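Local atomic coordinates of N-acetyltransferase domain-containing protein (Pyrococcus horikoshii, PDB entry 1WWZ), a protein that binds acetyl coenzyme A and, as a member of the GNAT family, probably transfers its acetyl group to a substrate not yet identified. Residues Lys74-Ile88 with Cys110-Trp124. Sequence-based numbering, arbitrary orientation.
With ACO (acetyl coenzyme *a), chain C.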
# COMPACT_ATOMS: atom_id res chain seq x y z
N LYS A 74 13.66 -1.11 -11.07
CA LYS A 74 13.68 0.34 -11.24
C LYS A 74 14.54 0.75 -12.43
O LYS A 74 14.60 1.92 -12.79
CB LYS A 74 14.23 1.02 -9.98
CG LYS A 74 15.70 0.71 -9.70
CD LYS A 74 16.21 1.45 -8.47
CE LYS A 74 17.72 1.33 -8.33
NZ LYS A 74 18.18 -0.09 -8.17
N ASP A 75 15.20 -0.23 -13.05
CA ASP A 75 16.09 0.05 -14.18
C ASP A 75 15.81 -0.81 -15.41
O ASP A 75 16.67 -1.54 -15.88
CB ASP A 75 17.54 -0.13 -13.71
CG ASP A 75 18.55 0.19 -14.79
OD1 ASP A 75 18.36 1.20 -15.50
OD2 ASP A 75 19.54 -0.57 -14.91
N TRP A 76 14.60 -0.69 -15.94
CA TRP A 76 14.22 -1.48 -17.11
C TRP A 76 14.06 -0.63 -18.37
O TRP A 76 13.32 0.35 -18.40
CB TRP A 76 12.91 -2.22 -16.84
CG TRP A 76 12.57 -3.20 -17.90
CD1 TRP A 76 11.58 -3.11 -18.83
CD2 TRP A 76 13.26 -4.44 -18.16
NE1 TRP A 76 11.60 -4.21 -19.66
CE2 TRP A 76 12.62 -5.04 -19.27
CE3 TRP A 76 14.34 -5.09 -17.56
CZ2 TRP A 76 13.04 -6.27 -19.79
CZ3 TRP A 76 14.76 -6.31 -18.08
CH2 TRP A 76 14.11 -6.88 -19.19
N PHE A 77 14.75 -1.02 -19.44
CA PHE A 77 14.62 -0.25 -20.66
C PHE A 77 13.49 -0.82 -21.51
O PHE A 77 13.44 -2.02 -21.77
CB PHE A 77 15.91 -0.24 -21.46
CG PHE A 77 15.90 0.77 -22.56
CD1 PHE A 77 16.30 2.08 -22.31
CD2 PHE A 77 15.42 0.45 -23.82
CE1 PHE A 77 16.21 3.06 -23.30
CE2 PHE A 77 15.32 1.42 -24.82
CZ PHE A 77 15.71 2.72 -24.55
N SER A 78 12.59 0.05 -21.93
CA SER A 78 11.47 -0.37 -22.76
C SER A 78 11.59 0.22 -24.16
O SER A 78 11.65 1.43 -24.33
CB SER A 78 10.14 0.08 -22.15
OG SER A 78 9.09 -0.08 -23.08
N LYS A 79 11.62 -0.66 -25.16
CA LYS A 79 11.73 -0.23 -26.55
C LYS A 79 10.45 0.48 -26.96
O LYS A 79 10.44 1.30 -27.87
CB LYS A 79 11.97 -1.44 -27.46
CG LYS A 79 13.21 -2.25 -27.09
CD LYS A 79 13.39 -3.46 -28.00
CE LYS A 79 13.68 -3.04 -29.43
NZ LYS A 79 14.96 -2.29 -29.50
N TYR A 80 9.35 0.16 -26.26
CA TYR A 80 8.06 0.77 -26.56
C TYR A 80 7.99 2.20 -26.03
O TYR A 80 7.43 3.08 -26.69
CB TYR A 80 6.95 -0.08 -25.96
CG TYR A 80 6.98 -1.50 -26.45
CD1 TYR A 80 6.53 -1.83 -27.73
CD2 TYR A 80 7.51 -2.52 -25.66
CE1 TYR A 80 6.60 -3.14 -28.20
CE2 TYR A 80 7.59 -3.82 -26.12
CZ TYR A 80 7.13 -4.13 -27.39
OH TYR A 80 7.21 -5.43 -27.84
N GLU A 81 8.56 2.44 -24.85
CA GLU A 81 8.57 3.78 -24.27
C GLU A 81 9.84 4.51 -24.69
O GLU A 81 9.99 5.71 -24.46
CB GLU A 81 8.51 3.70 -22.74
CG GLU A 81 7.30 2.96 -22.19
CD GLU A 81 5.99 3.55 -22.64
OE1 GLU A 81 5.81 4.78 -22.51
OE2 GLU A 81 5.12 2.80 -23.12
N GLY A 82 10.76 3.76 -25.30
CA GLY A 82 12.01 4.33 -25.76
C GLY A 82 12.89 4.91 -24.66
O GLY A 82 13.69 5.80 -24.93
N ARG A 83 12.75 4.41 -23.44
CA ARG A 83 13.55 4.91 -22.33
C ARG A 83 13.46 4.00 -21.11
O ARG A 83 12.73 3.01 -21.12
CB ARG A 83 13.07 6.32 -21.94
CG ARG A 83 11.61 6.36 -21.51
CD ARG A 83 11.07 7.78 -21.55
NE ARG A 83 9.65 7.81 -21.18
CZ ARG A 83 9.21 7.84 -19.93
NH1 ARG A 83 10.08 7.86 -18.93
NH2 ARG A 83 7.91 7.86 -19.67
N ILE A 84 14.23 4.32 -20.07
CA ILE A 84 14.23 3.54 -18.85
C ILE A 84 12.90 3.72 -18.12
O ILE A 84 12.43 4.84 -17.95
CB ILE A 84 15.37 3.98 -17.89
CG1 ILE A 84 16.73 3.67 -18.53
CG2 ILE A 84 15.22 3.28 -16.54
CD1 ILE A 84 16.94 2.21 -18.83
N VAL A 85 12.30 2.61 -17.69
CA VAL A 85 11.04 2.66 -16.96
C VAL A 85 11.09 1.63 -15.84
O VAL A 85 12.07 0.90 -15.70
CB VAL A 85 9.83 2.31 -17.88
CG1 VAL A 85 9.73 3.29 -19.03
CG2 VAL A 85 9.95 0.88 -18.39
N GLY A 86 10.05 1.60 -15.03
CA GLY A 86 9.99 0.63 -13.95
C GLY A 86 9.30 -0.58 -14.54
O GLY A 86 8.54 -0.45 -15.50
N ALA A 87 9.56 -1.75 -14.00
CA ALA A 87 8.93 -2.96 -14.51
C ALA A 87 8.65 -3.94 -13.40
O ALA A 87 9.31 -3.92 -12.37
CB ALA A 87 9.83 -3.62 -15.57
N ILE A 88 7.65 -4.79 -13.61
CA ILE A 88 7.30 -5.85 -12.68
C ILE A 88 7.63 -7.10 -13.48
O ILE A 88 6.97 -7.37 -14.48
CB ILE A 88 5.79 -5.85 -12.32
CG1 ILE A 88 5.41 -4.52 -11.66
CG2 ILE A 88 5.50 -7.01 -11.37
CD1 ILE A 88 3.93 -4.41 -11.26
N CYS A 110 5.26 -2.46 -4.29
CA CYS A 110 5.94 -2.29 -5.56
C CYS A 110 5.75 -0.88 -6.13
O CYS A 110 6.71 -0.26 -6.59
CB CYS A 110 5.41 -3.31 -6.57
SG CYS A 110 5.94 -3.01 -8.28
N LEU A 111 4.52 -0.39 -6.10
CA LEU A 111 4.24 0.94 -6.62
C LEU A 111 4.97 2.02 -5.84
O LEU A 111 5.48 2.98 -6.42
CB LEU A 111 2.73 1.22 -6.61
CG LEU A 111 1.90 0.33 -7.55
CD1 LEU A 111 0.47 0.85 -7.62
CD2 LEU A 111 2.51 0.34 -8.94
N ASP A 112 5.04 1.85 -4.52
CA ASP A 112 5.73 2.81 -3.66
C ASP A 112 7.23 2.77 -3.92
O ASP A 112 7.89 3.81 -4.00
CB ASP A 112 5.46 2.48 -2.19
CG ASP A 112 6.18 3.41 -1.24
OD1 ASP A 112 5.80 4.60 -1.16
OD2 ASP A 112 7.15 2.96 -0.59
N PHE A 113 7.78 1.57 -4.06
CA PHE A 113 9.21 1.42 -4.33
C PHE A 113 9.60 2.04 -5.68
O PHE A 113 10.48 2.89 -5.74
CB PHE A 113 9.59 -0.07 -4.33
CG PHE A 113 11.02 -0.33 -4.73
CD1 PHE A 113 12.06 0.01 -3.88
CD2 PHE A 113 11.32 -0.91 -5.96
CE1 PHE A 113 13.39 -0.22 -4.24
CE2 PHE A 113 12.64 -1.14 -6.34
CZ PHE A 113 13.68 -0.80 -5.48
N LEU A 114 8.93 1.62 -6.75
CA LEU A 114 9.24 2.12 -8.08
C LEU A 114 8.92 3.60 -8.27
O LEU A 114 9.55 4.28 -9.09
CB LEU A 114 8.50 1.29 -9.14
CG LEU A 114 8.95 -0.17 -9.25
CD1 LEU A 114 8.11 -0.90 -10.30
CD2 LEU A 114 10.43 -0.22 -9.63
N GLY A 115 7.94 4.09 -7.51
CA GLY A 115 7.54 5.49 -7.60
C GLY A 115 8.65 6.48 -7.29
O GLY A 115 8.58 7.64 -7.70
N LYS A 116 9.67 6.04 -6.57
CA LYS A 116 10.78 6.93 -6.24
C LYS A 116 11.74 7.08 -7.41
O LYS A 116 12.49 8.05 -7.48
CB LYS A 116 11.56 6.38 -5.04
CG LYS A 116 12.75 7.24 -4.66
CD LYS A 116 13.61 6.58 -3.60
CE LYS A 116 14.58 7.58 -2.98
NZ LYS A 116 15.49 8.21 -3.97
N TYR A 117 11.70 6.12 -8.33
CA TYR A 117 12.61 6.12 -9.46
C TYR A 117 12.01 6.33 -10.85
O TYR A 117 12.62 6.98 -11.70
CB TYR A 117 13.37 4.79 -9.48
CG TYR A 117 13.98 4.41 -8.16
CD1 TYR A 117 15.17 4.98 -7.72
CD2 TYR A 117 13.37 3.45 -7.34
CE1 TYR A 117 15.74 4.62 -6.50
CE2 TYR A 117 13.93 3.08 -6.12
CZ TYR A 117 15.12 3.67 -5.71
OH TYR A 117 15.68 3.29 -4.52
N ASN A 118 10.83 5.78 -11.08
CA ASN A 118 10.21 5.87 -12.40
C ASN A 118 8.84 6.53 -12.43
O ASN A 118 8.06 6.40 -11.49
CB ASN A 118 10.09 4.46 -12.99
CG ASN A 118 11.25 3.55 -12.60
OD1 ASN A 118 11.11 2.67 -11.75
ND2 ASN A 118 12.41 3.78 -13.21
N ASP A 119 8.55 7.22 -13.53
CA ASP A 119 7.25 7.88 -13.70
C ASP A 119 6.37 6.97 -14.54
O ASP A 119 5.24 7.32 -14.89
CB ASP A 119 7.40 9.23 -14.40
CG ASP A 119 8.00 9.11 -15.80
OD1 ASP A 119 7.69 8.14 -16.52
OD2 ASP A 119 8.78 10.01 -16.20
N THR A 120 6.89 5.79 -14.86
CA THR A 120 6.17 4.82 -15.67
C THR A 120 6.53 3.40 -15.23
O THR A 120 7.69 3.11 -14.94
CB THR A 120 6.54 4.97 -17.15
OG1 THR A 120 6.25 6.30 -17.59
CG2 THR A 120 5.76 3.99 -18.00
N ILE A 121 5.52 2.53 -15.17
CA ILE A 121 5.74 1.14 -14.80
C ILE A 121 5.13 0.27 -15.89
O ILE A 121 3.96 0.42 -16.24
CB ILE A 121 5.09 0.79 -13.44
CG1 ILE A 121 5.69 1.68 -12.34
CG2 ILE A 121 5.35 -0.68 -13.11
CD1 ILE A 121 5.03 1.52 -10.99
N GLU A 122 5.94 -0.65 -16.41
CA GLU A 122 5.51 -1.53 -17.49
C GLU A 122 5.51 -3.00 -17.07
O GLU A 122 6.29 -3.40 -16.21
CB GLU A 122 6.45 -1.32 -18.69
CG GLU A 122 6.21 -2.21 -19.90
CD GLU A 122 7.23 -1.95 -20.99
OE1 GLU A 122 7.03 -1.04 -21.81
OE2 GLU A 122 8.27 -2.65 -21.00
N LEU A 123 4.62 -3.78 -17.66
CA LEU A 123 4.54 -5.21 -17.36
C LEU A 123 3.86 -5.97 -18.48
O LEU A 123 3.15 -5.38 -19.30
CB LEU A 123 3.78 -5.44 -16.04
CG LEU A 123 2.30 -5.05 -16.02
CD1 LEU A 123 1.46 -6.16 -16.64
CD2 LEU A 123 1.84 -4.81 -14.58
N TRP A 124 4.09 -7.27 -18.51
CA TRP A 124 3.47 -8.15 -19.49
C TRP A 124 2.73 -9.23 -18.72
O TRP A 124 3.26 -9.79 -17.76
CB TRP A 124 4.52 -8.80 -20.40
CG TRP A 124 5.17 -7.85 -21.36
CD1 TRP A 124 6.28 -7.08 -21.14
CD2 TRP A 124 4.75 -7.58 -22.70
NE1 TRP A 124 6.58 -6.36 -22.27
CE2 TRP A 124 5.66 -6.65 -23.25
CE3 TRP A 124 3.69 -8.04 -23.50
CZ2 TRP A 124 5.54 -6.16 -24.55
CZ3 TRP A 124 3.57 -7.55 -24.80
CH2 TRP A 124 4.50 -6.62 -25.32
N1A ACO C . -10.62 -12.71 -10.50
C2A ACO C . -11.04 -11.45 -10.36
N3A ACO C . -10.40 -10.45 -9.69
C4A ACO C . -9.18 -10.87 -9.13
C5A ACO C . -8.67 -12.15 -9.23
C6A ACO C . -9.46 -13.13 -9.96
N6A ACO C . -9.07 -14.40 -10.10
N7A ACO C . -7.46 -12.24 -8.56
C8A ACO C . -7.26 -11.04 -8.09
N9A ACO C . -8.27 -10.13 -8.40
C1B ACO C . -8.39 -8.73 -8.05
C2B ACO C . -9.53 -8.41 -7.08
O2B ACO C . -9.93 -7.04 -7.33
C3B ACO C . -8.88 -8.70 -5.70
O3B ACO C . -9.58 -7.88 -4.74
P3B ACO C . -10.86 -8.32 -3.86
O7A ACO C . -11.91 -8.60 -4.89
O8A ACO C . -11.17 -7.16 -3.04
O9A ACO C . -10.45 -9.51 -3.08
C4B ACO C . -7.47 -8.21 -5.89
O4B ACO C . -7.29 -8.24 -7.34
C5B ACO C . -6.38 -9.12 -5.37
O5B ACO C . -6.62 -9.61 -4.06
P1A ACO C . -5.46 -10.40 -3.32
O1A ACO C . -6.08 -11.30 -2.35
O2A ACO C . -4.46 -9.38 -2.79
O3A ACO C . -4.93 -11.35 -4.55
P2A ACO C . -3.78 -12.38 -4.52
O4A ACO C . -4.41 -13.64 -4.95
O5A ACO C . -3.17 -12.33 -3.16
O6A ACO C . -2.73 -11.90 -5.57
CBP ACO C . -2.02 -12.58 -7.86
CCP ACO C . -2.99 -11.77 -7.03
CDP ACO C . -2.34 -12.26 -9.36
CEP ACO C . -0.57 -12.20 -7.50
CAP ACO C . -2.27 -14.10 -7.53
OAP ACO C . -3.60 -14.45 -7.90
C9P ACO C . -1.33 -15.11 -8.25
O9P ACO C . -0.28 -15.49 -7.74
N8P ACO C . -1.72 -15.53 -9.49
C7P ACO C . -0.95 -16.48 -10.34
C6P ACO C . 0.33 -15.88 -10.95
C5P ACO C . 0.05 -14.69 -11.84
O5P ACO C . -0.86 -14.73 -12.70
N4P ACO C . 0.79 -13.60 -11.70
C3P ACO C . 0.83 -12.30 -12.37
C2P ACO C . 1.63 -12.54 -13.65
S1P ACO C . 1.77 -10.88 -14.53
C ACO C . 3.17 -10.46 -14.08
O ACO C . 4.02 -11.10 -13.30
CH3 ACO C . 4.02 -9.09 -14.43
O HOH W 1 12.48 5.74 -15.36
O HOH W 2 6.40 -8.21 -16.97
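Gly86 pairs in parallel with Ile121, and Ala87 with Glu122: Gly86 N donates to Thr120 O (2.8 Å) and Gly86 O accepts from Glu122 N; the ladder's last direct bond is Ile88 N to Glu122 O (3.2 Å), beyond which a water joins Ile88 O to Trp124 N as the strand axes diverge by 50°. Glu122 stretches out, CG trans to the main-chain N (chi1 177°), and brings OE1 to Ser78 OG, which donates at 2.6 Å on the syn side; the same OG accepts from Glu81 N in an ST motif. Arg83 forms an edge-on salt bridge, NH2 meeting the syn lone pair of Asp119 OD1 at 3.2 Å within the guanidinium plane. A leucine in place of Arg83 would probably leave Asp119 without its cationic mate. Asn118 ND2 bonds Lys74 O almost straight (2.9 Å, 170°), from above the carbonyl plane; Lys74 CD sits 3.4 Å from the Tyr117 ring centroid in a CH-pi contact, its NZ going on to Asp55. Ile88 CG1 packs on Cys110 SG (3.7 Å). Strands 83-93 and 120-126, with helix 102-115, form a beta-alpha-beta unit whose splay, a GNAT hallmark, admits the acetyl CH3 beside Ile88 O (3.4 Å) and Trp124 O; strands 65-78 and 150-156, whose Arg152 pairs with Glu122, flank it.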